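Local coordinates for DUF5642 domain-containing protein (Mycobacterium smegmatis, PDB 4TMD), which is of unknown function but is probably an exported lipoprotein with a fold related to the Mog1p/PsbP family, at residues V129-I134 with L148-A153; P19-S24 with T72-E77; A5-V10 with V83-T88; P121-A126 with L185-V190. One frame throughout, in Å; residues are numbered along the deposited sequence.

Contacts 1 and 2 join neighbouring strands of one antiparallel sheet; contact 3 packs the N-terminal segment on it, and contact 4 a loop on the C-terminal helix. From the N terminus, residues 5-10 close the first long loop on strand 79-88 (contact 3). Nested inside that loop, contact 2 pairs 19-24 with 72-77, at the outer edge of the sheet. The two touch, because T72 bonds to V83 through the backbone and to V10 through its hydroxyl. Further along, 121-126 meets helix 179-194 in contact 4, and the hairpin of contact 1 is nested within that loop; A153 packs on L186 and V190. The same helix also reaches contact 3, where A189 lies on V83.

Contact 1: residues V129-I134 with L148-A153; sequences VGTHRI and LYNYVA
The backbone oxygen of N150 takes the N-H of T131 (N to O 2.8 Å), lying in the carbonyl plane, and also a proton from a water that donates to V129 O as well. The CA of G130 adds a C-H contact to the same oxygen. Paired bonds repeat at V129-V152 and R133-L148, making a regular antiparallel hairpin.

Between them, at the non-hydrogen-bonded pair H132-Y149, the two rings form an offset stack, centroids 4.0 Å apart and planes only 6° from parallel. H132 has CG anti to its own N (chi1 180°), which lays the imidazole over the phenol; its CD2 stands 3.4 Å from Y149 CZ, while L148 O sits in plane at its edge. G130, lacking a side chain, leaves room for Y151, whose CD1 is 3.7 Å from G130 CA.

On the other face, contacts are mixed aliphatic and polar: the methylenes of R133 run beside L148, CD to CD1 3.7 Å, and its guanidinium bonds to A56 O. N150 CB rests on T131 OG1, its amide oxygen being held by T163. H132 NE2 is hydrogen-bonded to the carboxylate of E147, which would probably favour a proton there and might raise the imidazole pKa.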
# COMPACT_ATOMS: atom_id res chain seq x y z
N VAL A 129 -2.89 9.09 1.00
CA VAL A 129 -2.29 9.17 -0.32
C VAL A 129 -2.60 7.87 -1.06
O VAL A 129 -2.46 6.79 -0.49
CB VAL A 129 -0.76 9.38 -0.25
CG1 VAL A 129 -0.16 9.43 -1.67
CG2 VAL A 129 -0.42 10.64 0.52
N GLY A 130 -3.04 7.96 -2.31
CA GLY A 130 -3.32 6.76 -3.09
C GLY A 130 -2.41 6.75 -4.31
O GLY A 130 -2.18 7.80 -4.88
N THR A 131 -1.86 5.59 -4.69
CA THR A 131 -1.15 5.53 -5.97
C THR A 131 -1.49 4.28 -6.74
O THR A 131 -2.01 3.30 -6.21
CB THR A 131 0.41 5.60 -5.83
OG1 THR A 131 0.89 4.54 -5.00
CG2 THR A 131 0.87 6.95 -5.26
N HIS A 132 -1.19 4.35 -8.04
CA HIS A 132 -1.40 3.26 -8.96
C HIS A 132 -0.05 2.99 -9.63
O HIS A 132 0.50 3.85 -10.31
CB HIS A 132 -2.46 3.64 -9.99
CG HIS A 132 -2.75 2.58 -11.00
ND1 HIS A 132 -3.33 2.86 -12.22
CD2 HIS A 132 -2.57 1.24 -10.98
CE1 HIS A 132 -3.49 1.75 -12.91
NE2 HIS A 132 -3.04 0.74 -12.18
N ARG A 133 0.50 1.82 -9.37
CA ARG A 133 1.76 1.41 -9.97
C ARG A 133 1.50 0.43 -11.11
O ARG A 133 0.83 -0.59 -10.92
CB ARG A 133 2.68 0.79 -8.92
CG ARG A 133 2.87 1.65 -7.66
CD ARG A 133 3.77 0.97 -6.60
NE ARG A 133 5.14 0.77 -7.08
CZ ARG A 133 6.08 1.71 -7.07
NH1 ARG A 133 5.83 2.92 -6.58
NH2 ARG A 133 7.29 1.43 -7.54
N ILE A 134 2.02 0.73 -12.30
CA ILE A 134 1.93 -0.20 -13.43
C ILE A 134 3.33 -0.51 -13.91
O ILE A 134 3.97 0.34 -14.52
CB ILE A 134 1.13 0.38 -14.59
CG1 ILE A 134 -0.22 0.89 -14.09
CG2 ILE A 134 0.91 -0.66 -15.68
CD1 ILE A 134 -0.57 2.26 -14.63
N LEU A 148 -0.59 -2.62 -9.35
CA LEU A 148 -1.21 -2.54 -8.02
C LEU A 148 -1.68 -1.13 -7.67
O LEU A 148 -1.25 -0.14 -8.27
CB LEU A 148 -0.24 -3.05 -6.94
CG LEU A 148 1.08 -2.35 -6.60
CD1 LEU A 148 0.87 -1.14 -5.70
CD2 LEU A 148 2.05 -3.32 -5.93
N TYR A 149 -2.59 -1.08 -6.70
CA TYR A 149 -3.00 0.16 -6.06
C TYR A 149 -2.53 0.13 -4.61
O TYR A 149 -2.56 -0.92 -3.96
CB TYR A 149 -4.50 0.34 -6.15
CG TYR A 149 -4.99 0.64 -7.54
CD1 TYR A 149 -5.27 1.94 -7.93
CD2 TYR A 149 -5.17 -0.38 -8.49
CE1 TYR A 149 -5.72 2.23 -9.20
CE2 TYR A 149 -5.63 -0.09 -9.78
CZ TYR A 149 -5.90 1.22 -10.12
OH TYR A 149 -6.36 1.53 -11.38
N ASN A 150 -2.07 1.29 -4.14
CA ASN A 150 -1.56 1.48 -2.78
C ASN A 150 -2.34 2.61 -2.14
O ASN A 150 -2.45 3.68 -2.73
CB ASN A 150 -0.08 1.86 -2.78
CG ASN A 150 0.83 0.71 -2.51
OD1 ASN A 150 0.54 -0.14 -1.67
ND2 ASN A 150 1.96 0.68 -3.20
N TYR A 151 -2.83 2.41 -0.92
CA TYR A 151 -3.46 3.51 -0.20
C TYR A 151 -2.83 3.56 1.16
O TYR A 151 -2.72 2.55 1.85
CB TYR A 151 -4.98 3.34 -0.11
CG TYR A 151 -5.61 3.27 -1.48
CD1 TYR A 151 -6.04 4.42 -2.12
CD2 TYR A 151 -5.74 2.05 -2.14
CE1 TYR A 151 -6.59 4.36 -3.39
CE2 TYR A 151 -6.30 1.98 -3.42
CZ TYR A 151 -6.72 3.14 -4.03
OH TYR A 151 -7.27 3.09 -5.30
N VAL A 152 -2.38 4.75 1.53
CA VAL A 152 -1.64 4.95 2.75
C VAL A 152 -2.37 5.95 3.64
O VAL A 152 -2.75 7.02 3.16
CB VAL A 152 -0.23 5.49 2.44
CG1 VAL A 152 0.49 5.90 3.74
CG2 VAL A 152 0.57 4.46 1.68
N ALA A 153 -2.55 5.62 4.91
CA ALA A 153 -3.08 6.59 5.87
C ALA A 153 -2.08 6.78 7.00
O ALA A 153 -1.63 5.81 7.59
CB ALA A 153 -4.42 6.14 6.43
O HOH W 1 -0.10 5.38 -1.94

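Contact 2: residues P19-S24 with T72-E77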
# COMPACT_ATOMS: atom_id res chain seq x y z
N PRO A 19 -17.48 -15.21 1.93
CA PRO A 19 -16.97 -16.58 1.80
C PRO A 19 -16.23 -16.82 0.47
O PRO A 19 -15.51 -17.82 0.36
CB PRO A 19 -18.23 -17.44 1.88
CG PRO A 19 -19.30 -16.55 1.35
CD PRO A 19 -18.94 -15.15 1.78
N GLU A 20 -16.38 -15.93 -0.50
CA GLU A 20 -15.63 -16.05 -1.75
C GLU A 20 -14.17 -15.61 -1.57
O GLU A 20 -13.35 -15.72 -2.49
CB GLU A 20 -16.28 -15.23 -2.87
CG GLU A 20 -16.08 -13.72 -2.78
CD GLU A 20 -17.23 -13.00 -2.08
OE1 GLU A 20 -17.69 -13.48 -1.02
OE2 GLU A 20 -17.66 -11.95 -2.60
N PHE A 21 -13.83 -15.14 -0.38
CA PHE A 21 -12.46 -14.73 -0.13
C PHE A 21 -11.75 -15.70 0.77
O PHE A 21 -12.33 -16.21 1.73
CB PHE A 21 -12.40 -13.33 0.50
CG PHE A 21 -12.60 -12.23 -0.47
CD1 PHE A 21 -11.51 -11.65 -1.11
CD2 PHE A 21 -13.88 -11.77 -0.75
CE1 PHE A 21 -11.70 -10.63 -2.02
CE2 PHE A 21 -14.07 -10.74 -1.66
CZ PHE A 21 -12.99 -10.18 -2.30
N LYS A 22 -10.49 -15.95 0.45
CA LYS A 22 -9.63 -16.66 1.37
C LYS A 22 -8.84 -15.64 2.18
O LYS A 22 -8.10 -14.84 1.62
CB LYS A 22 -8.68 -17.59 0.63
CG LYS A 22 -7.87 -18.40 1.59
CD LYS A 22 -6.89 -19.27 0.87
CE LYS A 22 -6.17 -20.14 1.83
NZ LYS A 22 -4.97 -20.70 1.17
N VAL A 23 -9.00 -15.68 3.50
CA VAL A 23 -8.40 -14.67 4.36
C VAL A 23 -7.23 -15.24 5.16
O VAL A 23 -7.27 -16.38 5.60
CB VAL A 23 -9.45 -14.08 5.33
CG1 VAL A 23 -8.81 -13.22 6.41
CG2 VAL A 23 -10.48 -13.29 4.54
N SER A 24 -6.18 -14.44 5.33
CA SER A 24 -5.05 -14.80 6.19
C SER A 24 -4.66 -13.60 7.05
O SER A 24 -5.13 -12.48 6.83
CB SER A 24 -3.86 -15.26 5.36
OG SER A 24 -3.46 -14.24 4.45
N THR A 72 -3.90 -8.08 7.69
CA THR A 72 -4.98 -8.95 7.28
C THR A 72 -4.96 -8.96 5.75
O THR A 72 -4.90 -7.89 5.13
CB THR A 72 -6.34 -8.49 7.79
OG1 THR A 72 -6.39 -8.63 9.22
CG2 THR A 72 -7.46 -9.36 7.18
N ALA A 73 -4.97 -10.14 5.15
CA ALA A 73 -4.94 -10.22 3.69
C ALA A 73 -6.07 -11.12 3.19
O ALA A 73 -6.51 -12.02 3.91
CB ALA A 73 -3.60 -10.73 3.21
N ALA A 74 -6.54 -10.87 1.97
CA ALA A 74 -7.65 -11.64 1.41
C ALA A 74 -7.46 -11.82 -0.08
O ALA A 74 -7.08 -10.88 -0.77
CB ALA A 74 -8.97 -10.98 1.67
N GLU A 75 -7.77 -13.02 -0.58
CA GLU A 75 -7.70 -13.28 -2.02
C GLU A 75 -9.03 -13.82 -2.49
O GLU A 75 -9.56 -14.75 -1.88
CB GLU A 75 -6.58 -14.27 -2.33
CG GLU A 75 -5.24 -13.83 -1.79
CD GLU A 75 -4.08 -14.54 -2.46
OE1 GLU A 75 -4.31 -15.57 -3.12
OE2 GLU A 75 -2.93 -14.06 -2.34
N GLY A 76 -9.58 -13.22 -3.54
CA GLY A 76 -10.85 -13.65 -4.09
C GLY A 76 -11.42 -12.61 -5.04
O GLY A 76 -10.97 -11.47 -5.04
N GLU A 77 -12.42 -13.00 -5.84
CA GLU A 77 -12.98 -12.15 -6.89
C GLU A 77 -11.87 -11.59 -7.80
O GLU A 77 -11.94 -10.45 -8.25
CB GLU A 77 -13.80 -11.00 -6.29
CG GLU A 77 -15.07 -11.42 -5.53
CD GLU A 77 -16.24 -11.77 -6.45
OE1 GLU A 77 -16.22 -11.37 -7.64
OE2 GLU A 77 -17.19 -12.45 -5.99
O HOH W 2 -13.31 -15.80 -5.40
O HOH W 3 -10.93 -17.30 -2.83
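The ring of F21 meets the backbone of G76 obliquely, so that its CE1 comes 3.2 Å from G76 O and its CD1 3.8 Å from the methyl of A74. Farther out, CZ meets the CG methylene of E77, whose carboxylate is inclined 43° to the ring. With CG anti to its carbonyl carbon (chi1 -78°), F21 reaches across to residues 74-77. Glycine suits position 76, because a side chain there would run into F21 and the carbonyl of E20.

The E20 and E77 carboxylates, their planes 73° apart, bring E20 OE2 to 3.5 Å from E77 OE2, a like-charged approach that solvent probably screens, both residues being exposed. E20 O receives two waters, one of which accepts from E77 N and the other of which donates to E75 O, carrying the pairing past the end of the strands.

Beyond this, regular antiparallel bonds begin: K22 N to E75 O at 2.8 Å, and S24 N to A73 O at 2.8 Å. V23 sits between them in a non-hydrogen-bonded pair with A74, its CG2 4.0 Å from A74 CB; a small alanine lets both valine and phenylalanine pack close.

Strand 22-30 is outermost in the sheet. Its neighbour, strand 67-76, bonds in turn to strand 79-88, where F81 touches F21, while F17 of the preceding loop covers F21, V23 and A74.

Contact 3: residues A5-V10 with V83-T88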
# COMPACT_ATOMS: atom_id res chain seq x y z
N ALA A 5 -5.52 2.83 20.68
CA ALA A 5 -5.08 2.39 19.36
C ALA A 5 -4.25 1.10 19.49
O ALA A 5 -3.48 0.93 20.44
CB ALA A 5 -4.27 3.49 18.65
N ASP A 6 -4.42 0.21 18.52
CA ASP A 6 -3.80 -1.11 18.56
C ASP A 6 -3.79 -1.68 17.16
O ASP A 6 -4.86 -1.99 16.59
CB ASP A 6 -4.57 -2.02 19.53
CG ASP A 6 -3.83 -3.31 19.86
OD1 ASP A 6 -2.75 -3.60 19.29
OD2 ASP A 6 -4.37 -4.05 20.71
N ILE A 7 -2.60 -1.82 16.59
CA ILE A 7 -2.48 -2.36 15.23
C ILE A 7 -3.05 -3.77 15.14
O ILE A 7 -3.42 -4.23 14.06
CB ILE A 7 -1.01 -2.39 14.74
CG1 ILE A 7 -0.14 -3.32 15.60
CG2 ILE A 7 -0.43 -0.98 14.72
CD1 ILE A 7 1.28 -3.49 15.02
N ALA A 8 -3.13 -4.47 16.27
CA ALA A 8 -3.68 -5.83 16.29
C ALA A 8 -5.14 -5.83 15.87
O ALA A 8 -5.69 -6.85 15.47
CB ALA A 8 -3.52 -6.46 17.68
N LYS A 9 -5.80 -4.69 15.98
CA LYS A 9 -7.22 -4.67 15.64
C LYS A 9 -7.48 -4.76 14.14
O LYS A 9 -8.64 -4.78 13.74
CB LYS A 9 -7.88 -3.42 16.23
CG LYS A 9 -7.89 -3.40 17.78
CD LYS A 9 -8.71 -2.24 18.31
CE LYS A 9 -8.23 -1.79 19.67
NZ LYS A 9 -8.22 -2.93 20.63
N VAL A 10 -6.43 -4.84 13.29
CA VAL A 10 -6.66 -5.11 11.86
C VAL A 10 -7.30 -6.47 11.66
O VAL A 10 -7.87 -6.74 10.60
CB VAL A 10 -5.39 -5.13 10.97
CG1 VAL A 10 -4.91 -3.76 10.68
CG2 VAL A 10 -4.30 -6.04 11.55
N VAL A 83 -4.10 -5.62 4.03
CA VAL A 83 -4.25 -4.47 4.92
C VAL A 83 -3.19 -4.55 6.03
O VAL A 83 -3.27 -5.42 6.90
CB VAL A 83 -5.67 -4.40 5.54
CG1 VAL A 83 -5.80 -3.16 6.42
CG2 VAL A 83 -6.72 -4.38 4.45
N MET A 84 -2.21 -3.65 6.00
CA MET A 84 -1.13 -3.64 6.98
C MET A 84 -1.25 -2.44 7.92
O MET A 84 -1.47 -1.32 7.46
CB MET A 84 0.25 -3.61 6.30
CG MET A 84 0.52 -4.80 5.40
SD MET A 84 2.12 -4.70 4.54
CE MET A 84 1.85 -3.36 3.39
N ALA A 85 -1.12 -2.69 9.22
CA ALA A 85 -1.11 -1.63 10.23
C ALA A 85 0.25 -1.61 10.90
O ALA A 85 0.74 -2.65 11.35
CB ALA A 85 -2.22 -1.84 11.28
N VAL A 86 0.84 -0.43 10.96
CA VAL A 86 2.19 -0.23 11.50
C VAL A 86 2.18 0.82 12.61
O VAL A 86 1.51 1.84 12.49
CB VAL A 86 3.16 0.23 10.39
CG1 VAL A 86 4.53 0.60 10.98
CG2 VAL A 86 3.30 -0.83 9.33
N GLU A 87 2.92 0.55 13.69
CA GLU A 87 3.17 1.56 14.72
C GLU A 87 4.67 1.68 14.89
O GLU A 87 5.34 0.66 15.10
CB GLU A 87 2.50 1.18 16.04
CG GLU A 87 2.63 2.25 17.11
CD GLU A 87 2.03 1.84 18.46
OE1 GLU A 87 2.32 2.53 19.46
OE2 GLU A 87 1.27 0.85 18.51
N THR A 88 5.21 2.89 14.79
CA THR A 88 6.66 3.12 14.89
C THR A 88 7.04 4.09 16.03
O THR A 88 6.20 4.81 16.55
CB THR A 88 7.22 3.68 13.58
OG1 THR A 88 6.36 4.73 13.10
CG2 THR A 88 7.29 2.59 12.54
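I7 and V10 both direct their side chains at A85 and straddle its methyl group. V10 comes with CG1, which lies 3.4 Å from A85 CB, tighter than usual for two carbons. I7 meets the same methyl with its CB at 3.7 Å, and spreads its two arms along the strand: CG2 lies over the peptide joining V86 to E87, 3.8 Å from E87 N, and CD1 is near A85 O. The branched CB spreads these arms, and chi1 of 63° sets CG1 between the backbone N and the carbonyl carbon, with CG2 anti to that carbon.

The two contact positions lie three apart, about one turn of the 3-10 segment 7-10, and so face the strand together. Alanine fits at 85 because a small side chain lets the turn approach closely. At one end V10 CG1 reaches V83 CG1 at 4.4 Å, a looser touch; at the other I7 CG2 lies 3.9 Å from E87 CB.

D6 opens the turn. Its OD1 accepts from A8 N, 3.2 Å away, from above the carboxylate plane, and its carbonyl takes K9 N, so aspartate suits this place as the head of an Asx turn.

Y158 lies against I7, V193 of helix 179-194 touches both V10 and A85, N68 touches I7 and A70 touches V10. An N-terminal segment and a C-terminal helix thus cover one face of an antiparallel sheet, with helix 33-36 against M84 and V86 on the other, consistent with a Mog1p/PsbP-like alpha/beta fold.

Contact 4: residues P121-A126 with L185-V190; sequences PQIDDA and LLSAAV
With CG1 anti to its carbonyl carbon (chi1 -65°) and CD1 extended beyond it (chi2 180°), I123 sends its ethyl arm straight at helix 179-194. CD1 settles there between L186 and V190, 3.9 Å from L186 CG and 3.8 Å from S187 CA. The other branch, CG2, points to V190 CG1 at 3.8 Å. V190 has CG1 anti to its own N, which leaves CG2 also near I123 CD1, so both valine methyls meet the isoleucine. A beta-branched residue suits this place, presenting one arm to V190 CG1 and one to L186 and S187.

P121 adds a rigid, puckered ring: its CG is 3.7 Å from L186 CD2 and equally near S187 OG. The serine hydroxyl is served by a water, 2.8 Å from S187 OG, which donates to Q122 O. A small polar residue therefore suits the border of the contact.

After I123 the chain reverses in a type II turn to A126, closed by a weak bond. D124 O accepts from R194, fastening the turn farther along the helix. L186 and V190 also pack on strands 145-155 and 158-166: a helix laid on an antiparallel sheet, with a connecting loop closing its flank.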
# COMPACT_ATOMS: atom_id res chain seq x y z
N PRO A 121 -9.28 8.20 0.17
CA PRO A 121 -10.40 8.76 0.95
C PRO A 121 -9.99 9.78 2.00
O PRO A 121 -8.89 9.72 2.56
CB PRO A 121 -10.99 7.52 1.63
CG PRO A 121 -9.81 6.58 1.75
CD PRO A 121 -9.05 6.77 0.47
N GLN A 122 -10.91 10.70 2.28
CA GLN A 122 -10.75 11.61 3.41
C GLN A 122 -10.89 10.80 4.67
O GLN A 122 -11.87 10.10 4.84
CB GLN A 122 -11.80 12.73 3.39
CG GLN A 122 -11.60 13.78 4.49
CD GLN A 122 -12.65 14.88 4.42
OE1 GLN A 122 -12.58 15.77 3.56
NE2 GLN A 122 -13.63 14.82 5.31
N ILE A 123 -9.91 10.90 5.56
CA ILE A 123 -10.00 10.26 6.86
C ILE A 123 -9.68 11.28 7.95
O ILE A 123 -8.63 11.92 7.91
CB ILE A 123 -9.05 9.06 6.99
CG1 ILE A 123 -9.44 7.94 6.02
CG2 ILE A 123 -9.07 8.52 8.45
CD1 ILE A 123 -8.55 6.71 6.10
N ASP A 124 -10.59 11.43 8.91
CA ASP A 124 -10.43 12.43 9.97
C ASP A 124 -9.09 12.32 10.69
O ASP A 124 -8.70 11.24 11.15
CB ASP A 124 -11.56 12.32 10.98
CG ASP A 124 -12.90 12.75 10.40
OD1 ASP A 124 -12.90 13.55 9.43
OD2 ASP A 124 -13.95 12.29 10.90
N ASP A 125 -8.40 13.45 10.76
CA ASP A 125 -7.13 13.56 11.47
C ASP A 125 -6.10 12.58 10.94
O ASP A 125 -5.31 12.02 11.70
CB ASP A 125 -7.34 13.35 12.96
CG ASP A 125 -8.28 14.37 13.56
OD1 ASP A 125 -8.06 15.58 13.32
OD2 ASP A 125 -9.24 13.96 14.25
N ALA A 126 -6.12 12.36 9.64
CA ALA A 126 -5.13 11.51 8.99
C ALA A 126 -4.81 12.12 7.65
O ALA A 126 -5.62 12.86 7.08
CB ALA A 126 -5.66 10.07 8.83
N LEU A 185 -11.58 -0.36 2.63
CA LEU A 185 -10.74 -1.08 3.58
C LEU A 185 -9.81 -0.12 4.35
O LEU A 185 -9.54 -0.35 5.52
CB LEU A 185 -9.90 -2.15 2.88
CG LEU A 185 -10.63 -3.43 2.48
CD1 LEU A 185 -9.70 -4.30 1.65
CD2 LEU A 185 -11.08 -4.19 3.73
N LEU A 186 -9.31 0.92 3.68
CA LEU A 186 -8.41 1.85 4.36
C LEU A 186 -9.14 2.60 5.47
O LEU A 186 -8.65 2.70 6.59
CB LEU A 186 -7.80 2.84 3.37
CG LEU A 186 -6.89 3.88 4.03
CD1 LEU A 186 -5.56 3.24 4.46
CD2 LEU A 186 -6.67 5.08 3.10
N SER A 187 -10.31 3.13 5.16
CA SER A 187 -11.10 3.83 6.16
C SER A 187 -11.49 2.91 7.30
O SER A 187 -11.44 3.29 8.48
CB SER A 187 -12.34 4.42 5.51
OG SER A 187 -11.96 5.36 4.53
N ALA A 188 -11.89 1.69 6.96
CA ALA A 188 -12.34 0.76 7.98
C ALA A 188 -11.19 0.34 8.88
O ALA A 188 -11.37 0.21 10.10
CB ALA A 188 -13.01 -0.47 7.33
N ALA A 189 -10.00 0.14 8.30
CA ALA A 189 -8.84 -0.30 9.06
C ALA A 189 -8.39 0.78 10.04
O ALA A 189 -7.98 0.48 11.16
CB ALA A 189 -7.70 -0.67 8.14
N VAL A 190 -8.42 2.03 9.59
CA VAL A 190 -8.00 3.12 10.44
C VAL A 190 -8.96 3.22 11.61
O VAL A 190 -8.54 3.37 12.75
CB VAL A 190 -7.92 4.45 9.67
CG1 VAL A 190 -7.84 5.63 10.62
CG2 VAL A 190 -6.70 4.45 8.74
O HOH W 4 -12.98 7.86 5.42